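Local coordinates for putative methyltransferase from antibiotic biosynthesis pathway (Anabaena variabilis ATCC 29413, PDB 3EGE), which probably acts as a methyltransferase that uses S-adenosylmethionine as methyl donor, possibly in an antibiotic biosynthesis pathway, at residues T169-L180 with E247-T258. Sequence-based numbering, arbitrary orientation.
Sequences TKRRVEAIPFLL and EIDIGYRFIYTT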
ATOM      1  N   THR A 169       9.366  -2.271 -19.012  1.00 86.47           N
ATOM      2  CA  THR A 169      10.477  -2.890 -18.288  1.00 88.75           C
ATOM      3  C   THR A 169      11.264  -3.920 -19.107  1.00 90.64           C
ATOM      4  O   THR A 169      12.478  -4.059 -18.904  1.00 90.95           O
ATOM      5  CB  THR A 169       9.933  -3.518 -16.977  1.00 88.63           C
ATOM      6  OG1 THR A 169       9.573  -2.451 -16.091  1.00 92.15           O
ATOM      7  CG2 THR A 169      10.956  -4.376 -16.268  1.00 90.87           C
ATOM      8  N   LYS A 170      10.590  -4.644 -20.008  1.00 92.48           N
ATOM      9  CA  LYS A 170      11.217  -5.695 -20.830  1.00 94.92           C
ATOM     10  C   LYS A 170      11.940  -6.764 -19.947  1.00 97.25           C
ATOM     11  O   LYS A 170      13.094  -7.183 -20.199  1.00 97.83           O
ATOM     12  CB  LYS A 170      12.121  -5.120 -21.950  1.00 96.55           C
ATOM     13  CG  LYS A 170      11.400  -4.329 -23.064  1.00 99.12           C
ATOM     14  CD  LYS A 170      11.000  -2.910 -22.640  1.00102.30           C
ATOM     15  CE  LYS A 170      10.507  -2.081 -23.823  1.00103.39           C
ATOM     16  NZ  LYS A 170      10.125  -0.693 -23.407  1.00102.78           N
ATOM     17  N   ARG A 171      11.245  -7.115 -18.863  1.00 97.46           N
ATOM     18  CA  ARG A 171      11.617  -8.182 -17.930  1.00 96.66           C
ATOM     19  C   ARG A 171      10.265  -8.818 -17.653  1.00 94.66           C
ATOM     20  O   ARG A 171       9.231  -8.116 -17.724  1.00 93.70           O
ATOM     21  CB  ARG A 171      12.211  -7.628 -16.636  1.00 97.65           C
ATOM     22  CG  ARG A 171      13.491  -6.845 -16.781  1.00100.31           C
ATOM     23  CD  ARG A 171      14.768  -7.652 -16.533  1.00105.90           C
ATOM     24  NE  ARG A 171      14.966  -7.983 -15.106  1.00108.36           N
ATOM     25  CZ  ARG A 171      16.150  -8.168 -14.482  1.00111.37           C
ATOM     26  NH1 ARG A 171      17.332  -8.011 -15.110  1.00112.20           N
ATOM     27  NH2 ARG A 171      16.164  -8.465 -13.174  1.00109.54           N
ATOM     28  N   ARG A 172      10.248 -10.125 -17.382  1.00 93.56           N
ATOM     29  CA  ARG A 172       8.977 -10.805 -17.103  1.00 91.66           C
ATOM     30  C   ARG A 172       8.452 -10.255 -15.775  1.00 87.89           C
ATOM     31  O   ARG A 172       9.214 -10.069 -14.822  1.00 87.25           O
ATOM     32  CB  ARG A 172       9.097 -12.335 -17.066  1.00 91.30           C
ATOM     33  CG  ARG A 172       7.722 -13.043 -16.904  1.00 94.35           C
ATOM     34  CD  ARG A 172       7.769 -14.566 -16.907  1.00 94.93           C
ATOM     35  NE  ARG A 172       8.410 -15.127 -15.710  1.00 99.81           N
ATOM     36  CZ  ARG A 172       9.717 -15.389 -15.557  1.00102.53           C
ATOM     37  NH1 ARG A 172      10.619 -15.142 -16.520  1.00106.92           N
ATOM     38  NH2 ARG A 172      10.149 -15.904 -14.398  1.00102.69           N
ATOM     39  N   VAL A 173       7.165  -9.935 -15.768  1.00 84.41           N
ATOM     40  CA  VAL A 173       6.462  -9.441 -14.599  1.00 81.16           C
ATOM     41  C   VAL A 173       5.582 -10.589 -14.102  1.00 78.90           C
ATOM     42  O   VAL A 173       4.911 -11.236 -14.902  1.00 78.34           O
ATOM     43  CB  VAL A 173       5.632  -8.169 -14.943  1.00 80.88           C
ATOM     44  CG1 VAL A 173       4.610  -7.831 -13.846  1.00 78.78           C
ATOM     45  CG2 VAL A 173       6.577  -6.997 -15.207  1.00 76.45           C
ATOM     46  N   GLU A 174       5.638 -10.845 -12.793  1.00 76.99           N
ATOM     47  CA  GLU A 174       4.803 -11.818 -12.091  1.00 75.97           C
ATOM     48  C   GLU A 174       4.007 -11.108 -11.010  1.00 73.72           C
ATOM     49  O   GLU A 174       4.309  -9.968 -10.654  1.00 73.30           O
ATOM     50  CB  GLU A 174       5.656 -12.900 -11.452  1.00 75.03           C
ATOM     51  CG  GLU A 174       6.125 -13.938 -12.442  1.00 80.02           C
ATOM     52  CD  GLU A 174       6.991 -15.018 -11.816  1.00 79.73           C
ATOM     53  OE1 GLU A 174       7.340 -14.904 -10.615  1.00 89.94           O
ATOM     54  OE2 GLU A 174       7.342 -15.980 -12.540  1.00 88.96           O
ATOM     55  N   ALA A 175       2.996 -11.806 -10.494  1.00 72.53           N
ATOM     56  CA  ALA A 175       2.130 -11.312  -9.426  1.00 71.78           C
ATOM     57  C   ALA A 175       1.799 -12.398  -8.406  1.00 71.33           C
ATOM     58  O   ALA A 175       1.689 -13.548  -8.772  1.00 70.29           O
ATOM     59  CB  ALA A 175       0.846 -10.735 -10.003  1.00 72.02           C
ATOM     60  N   ILE A 176       1.707 -12.035  -7.121  1.00 71.72           N
ATOM     61  CA  ILE A 176       1.295 -12.983  -6.059  1.00 71.11           C
ATOM     62  C   ILE A 176       0.334 -12.300  -5.096  1.00 69.89           C
ATOM     63  O   ILE A 176       0.442 -11.096  -4.902  1.00 70.53           O
ATOM     64  CB  ILE A 176       2.482 -13.579  -5.253  1.00 70.33           C
ATOM     65  CG1 ILE A 176       3.306 -12.482  -4.553  1.00 70.66           C
ATOM     66  CG2 ILE A 176       3.344 -14.407  -6.166  1.00 70.84           C
ATOM     67  CD1 ILE A 176       4.530 -12.989  -3.774  1.00 71.54           C
ATOM     68  N   PRO A 177      -0.604 -13.058  -4.499  1.00 69.03           N
ATOM     69  CA  PRO A 177      -1.428 -12.415  -3.492  1.00 69.07           C
ATOM     70  C   PRO A 177      -0.684 -12.151  -2.187  1.00 68.45           C
ATOM     71  O   PRO A 177       0.159 -12.934  -1.797  1.00 68.19           O
ATOM     72  CB  PRO A 177      -2.559 -13.435  -3.242  1.00 68.82           C
ATOM     73  CG  PRO A 177      -2.419 -14.460  -4.285  1.00 67.64           C
ATOM     74  CD  PRO A 177      -0.989 -14.467  -4.665  1.00 69.43           C
ATOM     75  N   PHE A 178      -0.970 -11.013  -1.568  1.00 69.19           N
ATOM     76  CA  PHE A 178      -0.580 -10.778  -0.189  1.00 68.80           C
ATOM     77  C   PHE A 178      -1.924 -10.884   0.559  1.00 68.05           C
ATOM     78  O   PHE A 178      -2.738  -9.934   0.562  1.00 68.92           O
ATOM     79  CB  PHE A 178       0.121  -9.441   0.065  1.00 68.19           C
ATOM     80  CG  PHE A 178       0.364  -9.191   1.532  1.00 69.42           C
ATOM     81  CD1 PHE A 178       1.337  -9.931   2.220  1.00 68.01           C
ATOM     82  CD2 PHE A 178      -0.426  -8.271   2.247  1.00 67.16           C
ATOM     83  CE1 PHE A 178       1.552  -9.746   3.609  1.00 68.03           C
ATOM     84  CE2 PHE A 178      -0.225  -8.074   3.640  1.00 68.34           C
ATOM     85  CZ  PHE A 178       0.755  -8.826   4.324  1.00 69.89           C
ATOM     86  N   LEU A 179      -2.156 -12.050   1.155  1.00 68.08           N
ATOM     87  CA  LEU A 179      -3.359 -12.308   1.964  1.00 68.63           C
ATOM     88  C   LEU A 179      -3.108 -11.542   3.248  1.00 68.88           C
ATOM     89  O   LEU A 179      -1.977 -11.534   3.753  1.00 70.06           O
ATOM     90  CB  LEU A 179      -3.539 -13.800   2.244  1.00 68.27           C
ATOM     91  CG  LEU A 179      -3.632 -14.703   0.993  1.00 70.17           C
ATOM     92  CD1 LEU A 179      -3.640 -16.206   1.356  1.00 63.38           C
ATOM     93  CD2 LEU A 179      -4.839 -14.330   0.150  1.00 66.45           C
ATOM     94  N   LEU A 180      -4.135 -10.871   3.749  1.00 68.62           N
ATOM     95  CA  LEU A 180      -3.996 -10.038   4.940  1.00 67.89           C
ATOM     96  C   LEU A 180      -4.153 -10.834   6.236  1.00 67.00           C
ATOM     97  O   LEU A 180      -5.197 -11.461   6.428  1.00 66.99           O
ATOM     98  CB  LEU A 180      -5.043  -8.930   4.947  1.00 67.46           C
ATOM     99  CG  LEU A 180      -5.091  -7.919   3.797  1.00 71.91           C
ATOM    100  CD1 LEU A 180      -6.163  -6.826   4.140  1.00 67.85           C
ATOM    101  CD2 LEU A 180      -3.719  -7.312   3.511  1.00 62.97           C
ATOM    102  N   GLU A 247      -6.523 -15.401   7.922  1.00 74.29           N
ATOM    103  CA  GLU A 247      -6.230 -14.456   6.842  1.00 75.56           C
ATOM    104  C   GLU A 247      -7.297 -14.448   5.754  1.00 75.08           C
ATOM    105  O   GLU A 247      -8.038 -15.416   5.590  1.00 75.97           O
ATOM    106  CB  GLU A 247      -4.853 -14.708   6.235  1.00 75.32           C
ATOM    107  CG  GLU A 247      -4.677 -16.054   5.562  1.00 77.03           C
ATOM    108  CD  GLU A 247      -3.227 -16.358   5.192  1.00 78.56           C
ATOM    109  OE1 GLU A 247      -2.325 -15.474   5.334  1.00 83.11           O
ATOM    110  OE2 GLU A 247      -3.004 -17.513   4.762  1.00 85.48           O
ATOM    111  N   ILE A 248      -7.331 -13.355   4.999  1.00 74.94           N
ATOM    112  CA  ILE A 248      -8.333 -13.128   3.951  1.00 75.22           C
ATOM    113  C   ILE A 248      -7.737 -12.416   2.726  1.00 73.79           C
ATOM    114  O   ILE A 248      -6.791 -11.642   2.859  1.00 73.45           O
ATOM    115  CB  ILE A 248      -9.525 -12.287   4.524  1.00 74.98           C
ATOM    116  CG1 ILE A 248     -10.785 -12.473   3.677  1.00 77.35           C
ATOM    117  CG2 ILE A 248      -9.154 -10.807   4.680  1.00 71.72           C
ATOM    118  CD1 ILE A 248     -12.038 -11.831   4.279  1.00 76.25           C
ATOM    119  N   ASP A 249      -8.306 -12.687   1.550  1.00 72.54           N
ATOM    120  CA  ASP A 249      -7.881 -12.049   0.320  1.00 72.10           C
ATOM    121  C   ASP A 249      -8.796 -10.877   0.011  1.00 71.40           C
ATOM    122  O   ASP A 249      -9.937 -11.076  -0.357  1.00 70.94           O
ATOM    123  CB  ASP A 249      -7.868 -13.016  -0.878  1.00 71.50           C
ATOM    124  CG  ASP A 249      -7.219 -12.391  -2.134  1.00 71.48           C
ATOM    125  OD1 ASP A 249      -6.747 -11.238  -2.111  1.00 70.74           O
ATOM    126  OD2 ASP A 249      -7.168 -13.057  -3.157  1.00 72.34           O
ATOM    127  N   ILE A 250      -8.255  -9.667   0.111  1.00 72.13           N
ATOM    128  CA  ILE A 250      -8.985  -8.433  -0.209  1.00 72.47           C
ATOM    129  C   ILE A 250      -8.380  -7.778  -1.470  1.00 69.72           C
ATOM    130  O   ILE A 250      -8.506  -6.569  -1.682  1.00 68.80           O
ATOM    131  CB  ILE A 250      -9.057  -7.490   1.015  1.00 73.09           C
ATOM    132  CG1 ILE A 250      -9.441  -8.292   2.280  1.00 76.52           C
ATOM    133  CG2 ILE A 250     -10.127  -6.369   0.808  1.00 73.15           C
ATOM    134  CD1 ILE A 250      -9.441  -7.462   3.557  1.00 77.44           C
ATOM    135  N   GLY A 251      -7.802  -8.613  -2.342  1.00 68.29           N
ATOM    136  CA  GLY A 251      -7.244  -8.176  -3.603  1.00 69.03           C
ATOM    137  C   GLY A 251      -5.878  -7.512  -3.575  1.00 69.11           C
ATOM    138  O   GLY A 251      -5.484  -6.947  -4.585  1.00 67.84           O
ATOM    139  N   TYR A 252      -5.155  -7.583  -2.450  1.00 69.47           N
ATOM    140  CA  TYR A 252      -3.800  -7.024  -2.384  1.00 70.58           C
ATOM    141  C   TYR A 252      -2.850  -7.989  -3.084  1.00 70.11           C
ATOM    142  O   TYR A 252      -2.912  -9.220  -2.870  1.00 66.67           O
ATOM    143  CB  TYR A 252      -3.354  -6.728  -0.958  1.00 72.51           C
ATOM    144  CG  TYR A 252      -4.147  -5.615  -0.319  1.00 71.17           C
ATOM    145  CD1 TYR A 252      -5.367  -5.894   0.353  1.00 73.73           C
ATOM    146  CD2 TYR A 252      -3.715  -4.296  -0.399  1.00 68.18           C
ATOM    147  CE1 TYR A 252      -6.135  -4.870   0.963  1.00 77.63           C
ATOM    148  CE2 TYR A 252      -4.458  -3.231   0.213  1.00 74.34           C
ATOM    149  CZ  TYR A 252      -5.681  -3.529   0.896  1.00 80.00           C
ATOM    150  OH  TYR A 252      -6.459  -2.540   1.495  1.00 78.68           O
ATOM    151  N   ARG A 253      -1.983  -7.405  -3.919  1.00 70.40           N
ATOM    152  CA  ARG A 253      -1.075  -8.149  -4.783  1.00 70.11           C
ATOM    153  C   ARG A 253       0.307  -7.497  -4.903  1.00 70.29           C
ATOM    154  O   ARG A 253       0.420  -6.272  -5.036  1.00 68.53           O
ATOM    155  CB  ARG A 253      -1.657  -8.168  -6.207  1.00 69.52           C
ATOM    156  CG  ARG A 253      -2.975  -8.885  -6.403  1.00 70.94           C
ATOM    157  CD  ARG A 253      -2.781 -10.410  -6.398  1.00 67.87           C
ATOM    158  NE  ARG A 253      -4.041 -11.110  -6.559  1.00 65.75           N
ATOM    159  CZ  ARG A 253      -4.984 -11.276  -5.624  1.00 67.01           C
ATOM    160  NH1 ARG A 253      -4.850 -10.797  -4.412  1.00 71.53           N
ATOM    161  NH2 ARG A 253      -6.093 -11.931  -5.915  1.00 66.31           N
ATOM    162  N   PHE A 254       1.348  -8.333  -4.869  1.00 71.32           N
ATOM    163  CA  PHE A 254       2.700  -7.890  -5.207  1.00 71.36           C
ATOM    164  C   PHE A 254       2.863  -8.138  -6.705  1.00 72.35           C
ATOM    165  O   PHE A 254       2.617  -9.255  -7.164  1.00 71.70           O
ATOM    166  CB  PHE A 254       3.798  -8.637  -4.448  1.00 70.70           C
ATOM    167  CG  PHE A 254       3.981  -8.174  -3.042  1.00 69.90           C
ATOM    168  CD1 PHE A 254       4.637  -6.982  -2.781  1.00 68.00           C
ATOM    169  CD2 PHE A 254       3.517  -8.938  -1.962  1.00 75.22           C
ATOM    170  CE1 PHE A 254       4.838  -6.537  -1.452  1.00 69.48           C
ATOM    171  CE2 PHE A 254       3.693  -8.491  -0.620  1.00 72.79           C
ATOM    172  CZ  PHE A 254       4.364  -7.294  -0.371  1.00 68.70           C
ATOM    173  N   ILE A 255       3.165  -7.074  -7.455  1.00 73.65           N
ATOM    174  CA  ILE A 255       3.566  -7.157  -8.863  1.00 74.02           C
ATOM    175  C   ILE A 255       5.088  -6.922  -8.798  1.00 71.96           C
ATOM    176  O   ILE A 255       5.541  -5.969  -8.142  1.00 68.16           O
ATOM    177  CB  ILE A 255       2.990  -6.048  -9.769  1.00 73.80           C
ATOM    178  CG1 ILE A 255       1.492  -6.148  -9.958  1.00 78.33           C
ATOM    179  CG2 ILE A 255       3.564  -6.162 -11.169  1.00 75.87           C
ATOM    180  CD1 ILE A 255       1.009  -4.976 -10.838  1.00 77.64           C
ATOM    181  N   TYR A 256       5.849  -7.780  -9.483  1.00 71.18           N
ATOM    182  CA  TYR A 256       7.298  -7.692  -9.482  1.00 70.67           C
ATOM    183  C   TYR A 256       7.961  -8.268 -10.725  1.00 70.86           C
ATOM    184  O   TYR A 256       7.463  -9.223 -11.329  1.00 69.13           O
ATOM    185  CB  TYR A 256       7.884  -8.371  -8.231  1.00 70.87           C
ATOM    186  CG  TYR A 256       7.525  -9.833  -8.114  1.00 73.40           C
ATOM    187  CD1 TYR A 256       6.311 -10.225  -7.545  1.00 70.45           C
ATOM    188  CD2 TYR A 256       8.397 -10.838  -8.573  1.00 72.46           C
ATOM    189  CE1 TYR A 256       5.959 -11.581  -7.430  1.00 71.15           C
ATOM    190  CE2 TYR A 256       8.047 -12.206  -8.463  1.00 70.26           C
ATOM    191  CZ  TYR A 256       6.824 -12.564  -7.893  1.00 73.22           C
ATOM    192  OH  TYR A 256       6.446 -13.891  -7.791  1.00 75.13           O
ATOM    193  N   THR A 257       9.096  -7.666 -11.078  1.00 71.62           N
ATOM    194  CA  THR A 257       9.916  -8.127 -12.181  1.00 72.29           C
ATOM    195  C   THR A 257      10.762  -9.343 -11.774  1.00 75.17           C
ATOM    196  O   THR A 257      11.110  -9.540 -10.601  1.00 72.01           O
ATOM    197  CB  THR A 257      10.850  -7.044 -12.708  1.00 70.65           C
ATOM    198  OG1 THR A 257      11.550  -6.463 -11.604  1.00 70.39           O
ATOM    199  CG2 THR A 257      10.070  -5.973 -13.442  1.00 65.95           C
ATOM    200  N   THR A 258      11.022 -10.171 -12.781  1.00 81.01           N
ATOM    201  CA  THR A 258      11.879 -11.357 -12.699  1.00 86.07           C
ATOM    202  C   THR A 258      12.769 -11.344 -13.946  1.00 88.69           C
ATOM    203  O   THR A 258      12.532 -10.558 -14.873  1.00 89.85           O
ATOM    204  CB  THR A 258      11.058 -12.696 -12.669  1.00 85.46           C
ATOM    205  OG1 THR A 258      10.153 -12.740 -13.776  1.00 84.83           O
ATOM    206  CG2 THR A 258      10.256 -12.840 -11.378  1.00 84.43           C
TER
HETATM  207  O   HOH W   1      -5.419  -9.639  -0.336  1.00 53.23           O
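One face of the Y256 ring lies over the E174 backbone and side chain, with E174 CB 4.1 Å from the ring centroid in a CH-pi contact. Y256 gets there because its CG sits between the backbone N and the carbonyl carbon (chi1 59°), which swings the ring across to the neighbouring strand; I176 CG1 also touches it. At the strand end, T258 OG1 sits over one face of the R172 guanidinium, whose edge meets E174 OE2 in a long, weak salt bridge; the hydroxyl's bond goes to R172 O (3.0 Å), which also takes T258 N. The R253 guanidinium has P177 over one face and D249 at its edge: NH1 and NH2 grip the two carboxylate oxygens end-on, R253 NH1 to D249 OD1 at 3.0 Å. F178 N and R253 NH1 reach Y252 O from opposite faces of its plane.

The strands run antiparallel, the bond from E174 N to Y256 O being nearly straight (174°). V173 and I255 point to the side covered by helix 158-169, while F254 and Y256 turn toward helix 20-30. After P177 the register slips by two, and a second, short ladder forms with strand 247-248, L180 N bound to I248 O at 2.9 Å.

A water bridges the two loops at this break, donating to F178 O and D249 OD1 and accepting from I250 N and Y252 N. D249 OD1 also takes G251 N, 2.8 Å away, in an Asx turn. Strand 252-258 lies between strands 172-181 and 126-131 in the Rossmann-like sheet. At its irregular end the D249 carboxylate, R253 and the water tie together F178 O, I250 N, G251 N and Y252 N and O, contacts that would probably favour a charged D249.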